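Local atomic coordinates of P35 antigen (Borrelia burgdorferi, PDB entry 4ALY), a protein that sits on the outer surface of the Lyme disease spirochaete as a lipoprotein and is critical to ensure infection after a tick bite. Residues A[196-200]-A[201-205]; A[74-77]-A[78-82]; A[119-122]-A[123-127]; A[164-167]-A[168-172]. All coordinates share one frame; numbering follows the deposited sequence.

Contact 1: A[196-200]-A[201-205]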
loop_
_atom_site.group_PDB
_atom_site.type_symbol
_atom_site.label_atom_id
_atom_site.label_comp_id
_atom_site.label_asym_id
_atom_site.label_seq_id
_atom_site.Cartn_x
_atom_site.Cartn_y
_atom_site.Cartn_z
ATOM N N GLN A 196 0.975 28.282 -3.325
ATOM C CA GLN A 196 1.627 29.324 -4.133
ATOM C C GLN A 196 2.693 30.102 -3.336
ATOM O O GLN A 196 3.532 30.754 -3.929
ATOM C CB GLN A 196 0.644 30.290 -4.773
ATOM C CG GLN A 196 -0.201 31.043 -3.760
ATOM C CD GLN A 196 -1.604 30.515 -3.751
ATOM O OE1 GLN A 196 -1.819 29.291 -3.705
ATOM N NE2 GLN A 196 -2.582 31.423 -3.832
ATOM N N GLN A 197 2.685 29.986 -2.010
ATOM C CA GLN A 197 3.724 30.593 -1.186
ATOM C C GLN A 197 5.031 29.846 -1.247
ATOM O O GLN A 197 6.010 30.267 -0.604
ATOM C CB GLN A 197 3.315 30.656 0.267
ATOM C CG GLN A 197 2.359 31.778 0.611
ATOM C CD GLN A 197 2.130 31.839 2.118
ATOM O OE1 GLN A 197 1.012 32.071 2.570
ATOM N NE2 GLN A 197 3.192 31.579 2.902
ATOM N N LEU A 198 5.052 28.734 -1.988
ATOM C CA LEU A 198 6.213 27.858 -1.980
ATOM C C LEU A 198 7.166 28.067 -3.136
ATOM O O LEU A 198 6.798 28.308 -4.279
ATOM C CB LEU A 198 5.829 26.377 -1.847
ATOM C CG LEU A 198 5.297 25.813 -0.528
ATOM C CD1 LEU A 198 4.875 24.380 -0.793
ATOM C CD2 LEU A 198 6.296 25.849 0.621
ATOM N N ASN A 199 8.421 28.025 -2.761
ATOM C CA ASN A 199 9.563 27.891 -3.623
ATOM C C ASN A 199 9.228 26.870 -4.747
ATOM O O ASN A 199 8.502 25.903 -4.479
ATOM C CB ASN A 199 10.619 27.387 -2.622
ATOM C CG ASN A 199 11.828 26.806 -3.265
ATOM O OD1 ASN A 199 12.575 27.500 -3.938
ATOM N ND2 ASN A 199 12.058 25.526 -3.024
ATOM N N LYS A 200 9.699 27.052 -5.989
ATOM C CA LYS A 200 9.447 26.001 -6.957
ATOM C C LYS A 200 10.325 24.711 -6.845
ATOM O O LYS A 200 9.877 23.640 -7.262
ATOM C CB LYS A 200 9.224 26.482 -8.423
ATOM C CG LYS A 200 10.337 26.079 -9.378
ATOM C CD LYS A 200 9.945 25.637 -10.765
ATOM C CE LYS A 200 11.268 25.378 -11.519
ATOM N NZ LYS A 200 11.201 24.537 -12.753
ATOM N N PRO A 201 11.553 24.785 -6.307
ATOM C CA PRO A 201 12.184 23.488 -5.915
ATOM C C PRO A 201 11.341 22.506 -4.989
ATOM O O PRO A 201 11.259 21.298 -5.281
ATOM C CB PRO A 201 13.485 23.950 -5.221
ATOM C CG PRO A 201 13.850 25.204 -5.974
ATOM C CD PRO A 201 12.565 25.853 -6.447
ATOM N N ASN A 202 10.766 23.030 -3.904
ATOM C CA ASN A 202 9.768 22.343 -3.070
ATOM C C ASN A 202 8.526 21.795 -3.820
ATOM O O ASN A 202 8.222 20.587 -3.739
ATOM C CB ASN A 202 9.312 23.298 -1.965
ATOM C CG ASN A 202 10.447 23.652 -1.008
ATOM O OD1 ASN A 202 11.556 23.149 -1.151
ATOM N ND2 ASN A 202 10.155 24.487 0.001
ATOM N N LEU A 203 7.809 22.670 -4.538
ATOM C CA LEU A 203 6.754 22.230 -5.477
ATOM C C LEU A 203 7.178 21.110 -6.427
ATOM O O LEU A 203 6.368 20.252 -6.754
ATOM C CB LEU A 203 6.156 23.389 -6.258
ATOM C CG LEU A 203 5.510 24.512 -5.449
ATOM C CD1 LEU A 203 5.061 25.634 -6.369
ATOM C CD2 LEU A 203 4.321 24.038 -4.627
ATOM N N GLU A 204 8.442 21.070 -6.826
ATOM C CA GLU A 204 8.914 19.981 -7.713
ATOM C C GLU A 204 9.073 18.661 -6.980
ATOM O O GLU A 204 8.757 17.603 -7.521
ATOM C CB GLU A 204 10.283 20.321 -8.391
ATOM C CG GLU A 204 10.175 21.237 -9.592
ATOM C CD GLU A 204 9.375 20.625 -10.722
ATOM O OE1 GLU A 204 9.085 19.408 -10.675
ATOM O OE2 GLU A 204 9.025 21.363 -11.663
ATOM N N THR A 205 9.639 18.746 -5.778
ATOM C CA THR A 205 9.949 17.581 -5.012
ATOM C C THR A 205 8.634 16.917 -4.602
ATOM O O THR A 205 8.430 15.696 -4.797
ATOM C CB THR A 205 10.812 17.937 -3.793
ATOM O OG1 THR A 205 12.150 18.122 -4.241
ATOM C CG2 THR A 205 10.810 16.780 -2.748
#
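L198 and L203 meet across the first turn of helix 200-233 as a hydrophobic staple: L198 directly precedes N199, the N-cap residue, and L203 is the fourth residue after the cap. This is the tightly packed part. Methyl CD2 of L203 lies 3.9 Å from CD1 of L198 and equally far from CB of L198, so it rests against both the base and one branch of its partner. In each leucine CG is anti to the carbonyl carbon (chi1 -72° for L198, -59° for L203), which lets the two side chains cross obliquely above the turn. L203 is buried and also packs on L75 and I76 of helix 70-95, while L198 reaches I274 and I278. The backbone ties the same turn with a weak bond from L203 N to N199 O, 3.3 Å long but nearly straight at 173°, and with a shorter one from E204 N to K200 O at 3.0 Å.

The outer side is polar and exposed. There the N199 side chain crosses the P201 ring at about a right angle and comes close to it, with OD1 of N199 3.0 Å from CD of P201. As modelled, ND2 of N199 faces N202 N, donor against donor, so this placement of the amide gives no side-chain capping bond to that nitrogen. The loose element is the K200-E204 pair: the two chains run alongside each other, pointing the same way, yet their salt bridge is long, with NZ of K200 4.0 Å from OE2 of E204. Closer to the backbone, CG of E204 passes 3.4 Å from O of K200.

Contact 2: A[74-77]-A[78-82]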
loop_
_atom_site.group_PDB
_atom_site.type_symbol
_atom_site.label_atom_id
_atom_site.label_comp_id
_atom_site.label_asym_id
_atom_site.label_seq_id
_atom_site.Cartn_x
_atom_site.Cartn_y
_atom_site.Cartn_z
ATOM N N LYS A 74 0.668 25.508 -13.098
ATOM C CA LYS A 74 0.497 24.118 -13.516
ATOM C C LYS A 74 0.888 23.096 -12.440
ATOM O O LYS A 74 0.085 22.196 -12.146
ATOM C CB LYS A 74 1.274 23.844 -14.812
ATOM C CG LYS A 74 0.399 23.908 -16.042
ATOM C CD LYS A 74 0.836 22.873 -17.064
ATOM C CE LYS A 74 1.514 23.543 -18.260
ATOM N NZ LYS A 74 0.713 24.669 -18.817
ATOM N N LEU A 75 2.084 23.243 -11.857
ATOM C CA LEU A 75 2.557 22.358 -10.803
ATOM C C LEU A 75 1.584 22.293 -9.653
ATOM O O LEU A 75 1.314 21.205 -9.187
ATOM C CB LEU A 75 3.905 22.772 -10.240
ATOM C CG LEU A 75 5.208 22.116 -10.684
ATOM C CD1 LEU A 75 6.351 22.829 -9.990
ATOM C CD2 LEU A 75 5.295 20.648 -10.344
ATOM N N ILE A 76 1.088 23.440 -9.180
ATOM C CA ILE A 76 0.108 23.478 -8.083
ATOM C C ILE A 76 -1.065 22.611 -8.522
ATOM O O ILE A 76 -1.374 21.613 -7.896
ATOM C CB ILE A 76 -0.465 24.900 -7.790
ATOM C CG1 ILE A 76 0.588 26.034 -7.905
ATOM C CG2 ILE A 76 -1.202 24.941 -6.463
ATOM C CD1 ILE A 76 1.470 26.311 -6.712
ATOM N N GLN A 77 -1.718 23.031 -9.601
ATOM C CA GLN A 77 -2.828 22.315 -10.212
ATOM C C GLN A 77 -2.604 20.799 -10.313
ATOM O O GLN A 77 -3.457 20.072 -9.899
ATOM C CB GLN A 77 -3.171 22.899 -11.596
ATOM C CG GLN A 77 -4.346 23.862 -11.611
ATOM C CD GLN A 77 -5.697 23.160 -11.503
ATOM O OE1 GLN A 77 -6.451 23.405 -10.565
ATOM N NE2 GLN A 77 -6.008 22.277 -12.465
ATOM N N LYS A 78 -1.470 20.341 -10.849
ATOM C CA LYS A 78 -1.212 18.905 -11.029
ATOM C C LYS A 78 -1.044 18.195 -9.701
ATOM O O LYS A 78 -1.559 17.107 -9.521
ATOM C CB LYS A 78 0.043 18.665 -11.833
ATOM C CG LYS A 78 -0.129 18.480 -13.320
ATOM C CD LYS A 78 1.274 18.435 -13.914
ATOM C CE LYS A 78 1.265 18.551 -15.432
ATOM N NZ LYS A 78 0.684 17.312 -16.031
ATOM N N ILE A 79 -0.322 18.811 -8.775
ATOM C CA ILE A 79 -0.237 18.349 -7.393
ATOM C C ILE A 79 -1.593 18.280 -6.660
ATOM O O ILE A 79 -1.873 17.320 -5.917
ATOM C CB ILE A 79 0.708 19.253 -6.612
ATOM C CG1 ILE A 79 2.159 18.983 -7.041
ATOM C CG2 ILE A 79 0.488 19.137 -5.088
ATOM C CD1 ILE A 79 3.059 20.171 -6.736
ATOM N N LEU A 80 -2.426 19.305 -6.857
ATOM C CA LEU A 80 -3.748 19.335 -6.242
ATOM C C LEU A 80 -4.693 18.319 -6.863
ATOM O O LEU A 80 -5.525 17.781 -6.134
ATOM C CB LEU A 80 -4.383 20.726 -6.301
ATOM C CG LEU A 80 -3.840 21.772 -5.329
ATOM C CD1 LEU A 80 -4.750 22.998 -5.313
ATOM C CD2 LEU A 80 -3.626 21.173 -3.944
ATOM N N ASP A 81 -4.581 18.087 -8.180
ATOM C CA ASP A 81 -5.343 17.035 -8.810
ATOM C C ASP A 81 -4.912 15.639 -8.255
ATOM O O ASP A 81 -5.764 14.923 -7.734
ATOM C CB ASP A 81 -5.256 17.070 -10.350
ATOM C CG ASP A 81 -5.809 18.366 -10.961
ATOM O OD1 ASP A 81 -6.475 19.184 -10.239
ATOM O OD2 ASP A 81 -5.530 18.582 -12.171
ATOM N N ARG A 82 -3.613 15.289 -8.357
ATOM C CA ARG A 82 -3.057 14.088 -7.767
ATOM C C ARG A 82 -3.486 13.845 -6.290
ATOM O O ARG A 82 -3.983 12.753 -5.987
ATOM C CB ARG A 82 -1.542 13.978 -7.998
ATOM C CG ARG A 82 -1.194 13.402 -9.377
ATOM C CD ARG A 82 0.306 13.418 -9.748
ATOM N NE ARG A 82 0.952 12.105 -9.531
ATOM C CZ ARG A 82 1.538 11.363 -10.479
ATOM N NH1 ARG A 82 1.591 11.817 -11.725
ATOM N NH2 ARG A 82 2.083 10.181 -10.175
#
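Q77 and D81, one helical turn apart on the exposed face of helix 70-95, turn their flat ends almost perpendicular: the amide and carboxylate planes stand 81° apart. The two groups are near but not tightly joined, with NE2 of Q77 3.7 Å from OD2 of D81. The Q77 chain, bent at chi2 (-76°), keeps its amide beside its own turn, and D81, with CG anti to its carbonyl carbon (chi1 -61°), brings its carboxylate back toward it.

The opposite character appears in the apolar pairs. CD2 of L75 approaches CD1 of I79 at 4.3 Å, while CG2 of I76 comes within 4.2 Å of CD1 of L80. All these side chains ride on four regular alpha-helical bonds between residues four apart, the first from K78 N to K74 O at 2.7 Å. The evidence is of an amphipathic helix, with K74, Q77, K78 and D81 exposed and L75 and I79 buried.

The apolar face is covered on several flanks: I79 meets L206 and Y207 of helix 200-233 and I188 of helix 163-189, L80 also packs on I188, and L195 of the loop after helix 163-189 touches I76, I79 and L80.

Contact 3: A[119-122]-A[123-127]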
loop_
_atom_site.group_PDB
_atom_site.type_symbol
_atom_site.label_atom_id
_atom_site.label_comp_id
_atom_site.label_asym_id
_atom_site.label_seq_id
_atom_site.Cartn_x
_atom_site.Cartn_y
_atom_site.Cartn_z
ATOM N N SER A 119 -0.029 -4.902 18.739
ATOM C CA SER A 119 -1.486 -5.079 18.680
ATOM C C SER A 119 -1.970 -6.273 19.449
ATOM O O SER A 119 -1.234 -7.214 19.725
ATOM C CB SER A 119 -2.031 -5.097 17.238
ATOM O OG SER A 119 -1.021 -5.377 16.298
ATOM N N THR A 120 -3.266 -6.246 19.686
ATOM C CA THR A 120 -3.919 -7.025 20.710
ATOM C C THR A 120 -4.917 -7.991 20.099
ATOM O O THR A 120 -5.021 -9.132 20.535
ATOM C CB THR A 120 -4.633 -6.018 21.642
ATOM O OG1 THR A 120 -3.628 -5.279 22.338
ATOM C CG2 THR A 120 -5.566 -6.677 22.626
ATOM N N VAL A 121 -5.681 -7.501 19.123
ATOM C CA VAL A 121 -6.615 -8.320 18.316
ATOM C C VAL A 121 -5.967 -8.545 16.935
ATOM O O VAL A 121 -5.096 -7.790 16.516
ATOM C CB VAL A 121 -8.010 -7.611 18.158
ATOM C CG1 VAL A 121 -8.841 -7.768 19.420
ATOM C CG2 VAL A 121 -7.850 -6.114 17.801
ATOM N N HIS A 122 -6.366 -9.595 16.242
ATOM C CA HIS A 122 -5.907 -9.862 14.872
ATOM C C HIS A 122 -6.472 -8.853 13.881
ATOM O O HIS A 122 -7.416 -8.125 14.170
ATOM C CB HIS A 122 -6.347 -11.250 14.485
ATOM C CG HIS A 122 -5.761 -12.338 15.353
ATOM N ND1 HIS A 122 -6.506 -13.066 16.210
ATOM C CD2 HIS A 122 -4.454 -12.805 15.475
ATOM C CE1 HIS A 122 -5.721 -13.965 16.836
ATOM N NE2 HIS A 122 -4.463 -13.782 16.413
ATOM N N PHE A 123 -5.902 -8.832 12.694
ATOM C CA PHE A 123 -6.217 -7.847 11.642
ATOM C C PHE A 123 -7.632 -7.982 11.059
ATOM O O PHE A 123 -8.151 -7.069 10.411
ATOM C CB PHE A 123 -5.135 -8.023 10.593
ATOM C CG PHE A 123 -5.020 -6.903 9.606
ATOM C CD1 PHE A 123 -4.699 -5.652 9.999
ATOM C CD2 PHE A 123 -5.183 -7.156 8.261
ATOM C CE1 PHE A 123 -4.595 -4.631 9.037
ATOM C CE2 PHE A 123 -5.070 -6.172 7.335
ATOM C CZ PHE A 123 -4.745 -4.915 7.710
ATOM N N ASP A 124 -8.285 -9.103 11.351
ATOM C CA ASP A 124 -9.667 -9.250 10.966
ATOM C C ASP A 124 -10.612 -8.439 11.844
ATOM O O ASP A 124 -11.789 -8.332 11.515
ATOM C CB ASP A 124 -10.100 -10.733 10.878
ATOM C CG ASP A 124 -10.374 -11.392 12.268
ATOM O OD1 ASP A 124 -9.706 -11.085 13.271
ATOM O OD2 ASP A 124 -11.245 -12.268 12.318
ATOM N N SER A 125 -10.135 -7.844 12.931
ATOM C CA SER A 125 -11.098 -7.215 13.843
ATOM C C SER A 125 -11.745 -5.867 13.301
ATOM O O SER A 125 -11.124 -5.180 12.503
ATOM C CB SER A 125 -10.435 -6.979 15.215
ATOM O OG SER A 125 -11.053 -5.803 15.814
ATOM N N HIS A 126 -12.924 -5.468 13.792
ATOM C CA HIS A 126 -13.524 -4.152 13.430
ATOM C C HIS A 126 -12.523 -3.015 13.635
ATOM O O HIS A 126 -12.626 -1.943 13.069
ATOM C CB HIS A 126 -14.806 -3.917 14.219
ATOM C CG HIS A 126 -15.566 -2.655 13.817
ATOM N ND1 HIS A 126 -15.353 -1.432 14.408
ATOM C CD2 HIS A 126 -16.578 -2.452 12.854
ATOM C CE1 HIS A 126 -16.173 -0.515 13.849
ATOM N NE2 HIS A 126 -16.916 -1.136 12.893
ATOM N N GLU A 127 -11.482 -3.253 14.413
ATOM C CA GLU A 127 -10.580 -2.178 14.739
ATOM C C GLU A 127 -9.660 -1.864 13.567
ATOM O O GLU A 127 -9.055 -0.829 13.539
ATOM C CB GLU A 127 -9.788 -2.552 16.012
ATOM C CG GLU A 127 -8.662 -1.593 16.347
ATOM C CD GLU A 127 -7.775 -1.973 17.539
ATOM O OE1 GLU A 127 -8.173 -2.794 18.405
ATOM O OE2 GLU A 127 -6.639 -1.415 17.638
#
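V121 lays its CG2 methyl against CB of S125, 3.8 Å away, bridging a type I beta turn that runs from H122 to S125 in the loop between helices 106-110 and 129-137. The same methyl meets the carboxylate of E127, with OE1 at 3.4 Å; the E127 chain is extended beyond CG, itself anti to the backbone N (chi1 172°), and this straight reach brings OE1 back to the valine.

The turn is closed by S125 N donating to H122 O, a 3.0 Å bond with an N-H...O angle of 158°. S125 OG also lies where it would accept from E127 N, an ST turn leading into the 3-10 segment that begins at H126, but E127 N sits too close to a neighbour in the model and the detail is doubtful.

Outside the turn, the F123 ring packs edge-to-face on F110, and the H122 ring meets that of F114 at about 30° between planes. R132 donates to F123 O, so the loop is tied to helix 129-137. D124 divides its carboxylate: OD2 forms a salt bridge to R106, while OD1 turns back over the turn to lie 3.6 Å from CB of H122.

Contact 4: A[164-167]-A[168-172]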
loop_
_atom_site.group_PDB
_atom_site.type_symbol
_atom_site.label_atom_id
_atom_site.label_comp_id
_atom_site.label_asym_id
_atom_site.label_seq_id
_atom_site.Cartn_x
_atom_site.Cartn_y
_atom_site.Cartn_z
ATOM N N GLY A 164 4.778 -15.112 8.669
ATOM C CA GLY A 164 5.443 -13.812 8.901
ATOM C C GLY A 164 5.624 -13.070 7.599
ATOM O O GLY A 164 5.298 -11.856 7.484
ATOM N N LEU A 165 6.115 -13.790 6.580
ATOM C CA LEU A 165 6.384 -13.126 5.310
ATOM C C LEU A 165 5.089 -12.587 4.609
ATOM O O LEU A 165 5.122 -11.481 4.011
ATOM C CB LEU A 165 7.140 -14.053 4.429
ATOM C CG LEU A 165 7.479 -13.499 3.067
ATOM C CD1 LEU A 165 8.393 -12.265 3.182
ATOM C CD2 LEU A 165 8.171 -14.653 2.354
ATOM N N VAL A 166 3.978 -13.323 4.790
ATOM C CA VAL A 166 2.629 -12.911 4.357
ATOM C C VAL A 166 2.170 -11.600 4.921
ATOM O O VAL A 166 1.841 -10.681 4.181
ATOM C CB VAL A 166 1.577 -14.004 4.614
ATOM C CG1 VAL A 166 0.174 -13.466 4.359
ATOM C CG2 VAL A 166 1.895 -15.221 3.748
ATOM N N LYS A 167 2.214 -11.506 6.235
ATOM C CA LYS A 167 1.971 -10.285 6.967
ATOM C C LYS A 167 2.914 -9.162 6.444
ATOM O O LYS A 167 2.436 -8.142 5.925
ATOM C CB LYS A 167 2.146 -10.595 8.468
ATOM C CG LYS A 167 1.857 -9.456 9.397
ATOM C CD LYS A 167 3.108 -8.631 9.611
ATOM C CE LYS A 167 2.768 -7.385 10.426
ATOM N NZ LYS A 167 3.803 -6.350 10.129
ATOM N N GLU A 168 4.235 -9.380 6.509
ATOM C CA GLU A 168 5.238 -8.366 6.108
ATOM C C GLU A 168 4.818 -7.838 4.700
ATOM O O GLU A 168 4.641 -6.628 4.472
ATOM C CB GLU A 168 6.615 -9.076 6.035
ATOM C CG GLU A 168 7.939 -8.447 6.510
ATOM C CD GLU A 168 8.995 -9.529 6.923
ATOM O OE1 GLU A 168 8.807 -10.178 8.009
ATOM O OE2 GLU A 168 10.026 -9.768 6.188
ATOM N N THR A 169 4.628 -8.757 3.770
ATOM C CA THR A 169 4.265 -8.420 2.401
ATOM C C THR A 169 2.997 -7.535 2.306
ATOM O O THR A 169 2.988 -6.549 1.596
ATOM C CB THR A 169 4.058 -9.722 1.629
ATOM O OG1 THR A 169 5.278 -10.504 1.685
ATOM C CG2 THR A 169 3.618 -9.454 0.233
ATOM N N LEU A 170 1.960 -7.867 3.077
ATOM C CA LEU A 170 0.688 -7.223 2.923
ATOM C C LEU A 170 0.711 -5.881 3.654
ATOM O O LEU A 170 0.163 -4.868 3.204
ATOM C CB LEU A 170 -0.433 -8.147 3.453
ATOM C CG LEU A 170 -0.904 -9.348 2.604
ATOM C CD1 LEU A 170 -2.048 -10.100 3.314
ATOM C CD2 LEU A 170 -1.356 -8.914 1.208
ATOM N N ILE A 171 1.364 -5.877 4.793
ATOM C CA ILE A 171 1.295 -4.724 5.650
ATOM C C ILE A 171 2.449 -3.746 5.440
ATOM O O ILE A 171 2.234 -2.552 5.279
ATOM C CB ILE A 171 1.183 -5.200 7.104
ATOM C CG1 ILE A 171 -0.172 -5.947 7.195
ATOM C CG2 ILE A 171 1.371 -4.008 8.070
ATOM C CD1 ILE A 171 -0.546 -6.408 8.578
ATOM N N ASN A 172 3.658 -4.260 5.411
ATOM C CA ASN A 172 4.823 -3.398 5.387
ATOM C C ASN A 172 5.110 -2.988 3.975
ATOM O O ASN A 172 5.705 -1.919 3.792
ATOM C CB ASN A 172 6.023 -4.119 5.967
ATOM C CG ASN A 172 5.834 -4.477 7.442
ATOM O OD1 ASN A 172 6.548 -3.964 8.247
ATOM N ND2 ASN A 172 4.857 -5.312 7.785
#
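The carbonyl O of L165 is gripped twice by T169, which reaches it through both its hydroxyl and its backbone nitrogen in the first turns of helix 163-189. OG1 donates at 2.5 Å and N at 2.8 Å, and the two come from opposite faces of the carbonyl plane. The hydroxyl stands 38° out of that plane, whereas the amide N-H is less tilted. With OG1 anti to the carbonyl carbon of its own residue (chi1 -58°), the threonine folds back along the helix to make this second bond.

Around it the backbone is held at nearly every step: E168 N binds G164 O at 2.9 Å and L170 N binds V166 O at 3.0 Å. K167 O takes I171 N at 2.7 Å, and a weak second bond from L170 N. The helix includes a wider pi-type turn at 168-172.

Apolar branches follow the same spacing. CG1 of V166 lies beside CD1 of L170, 4.2 Å apart and pointing the same way. The K167 chain, bent at chi2 (-88°), runs its CE 3.9 Å from CD1 of I171 and ends with NZ beside the N172 amide.

T169 is buried against L248, F257 and W220 from three other helices. Its hydroxyl spends its hydrogen on the helix itself, so a polar group can sit among these apolar neighbours with its donor satisfied locally.

Overall arrangement
All four contacts are local but differ in burial and chemistry. Contacts 1 and 2, centres 11 Å apart, touch at one end of the bundle: L203 packs on I76 and I79, joining the start of helix 200-233 to helix 70-95. Contact 1 is a surface cap built on a leucine pair; contact 2 is partly buried, with L75 and I79 inside and four residues exposed. Contact 4, inside helix 163-189, is nearest the chain's centre and has the most buried residues, yet centres on a carbonyl. Contact 2 packs farther along that helix. Contact 3 is a surface loop about 15 Å from contact 4, centre to centre, but about 40 Å from contact 1, and polar bonds to arginines pin its turn.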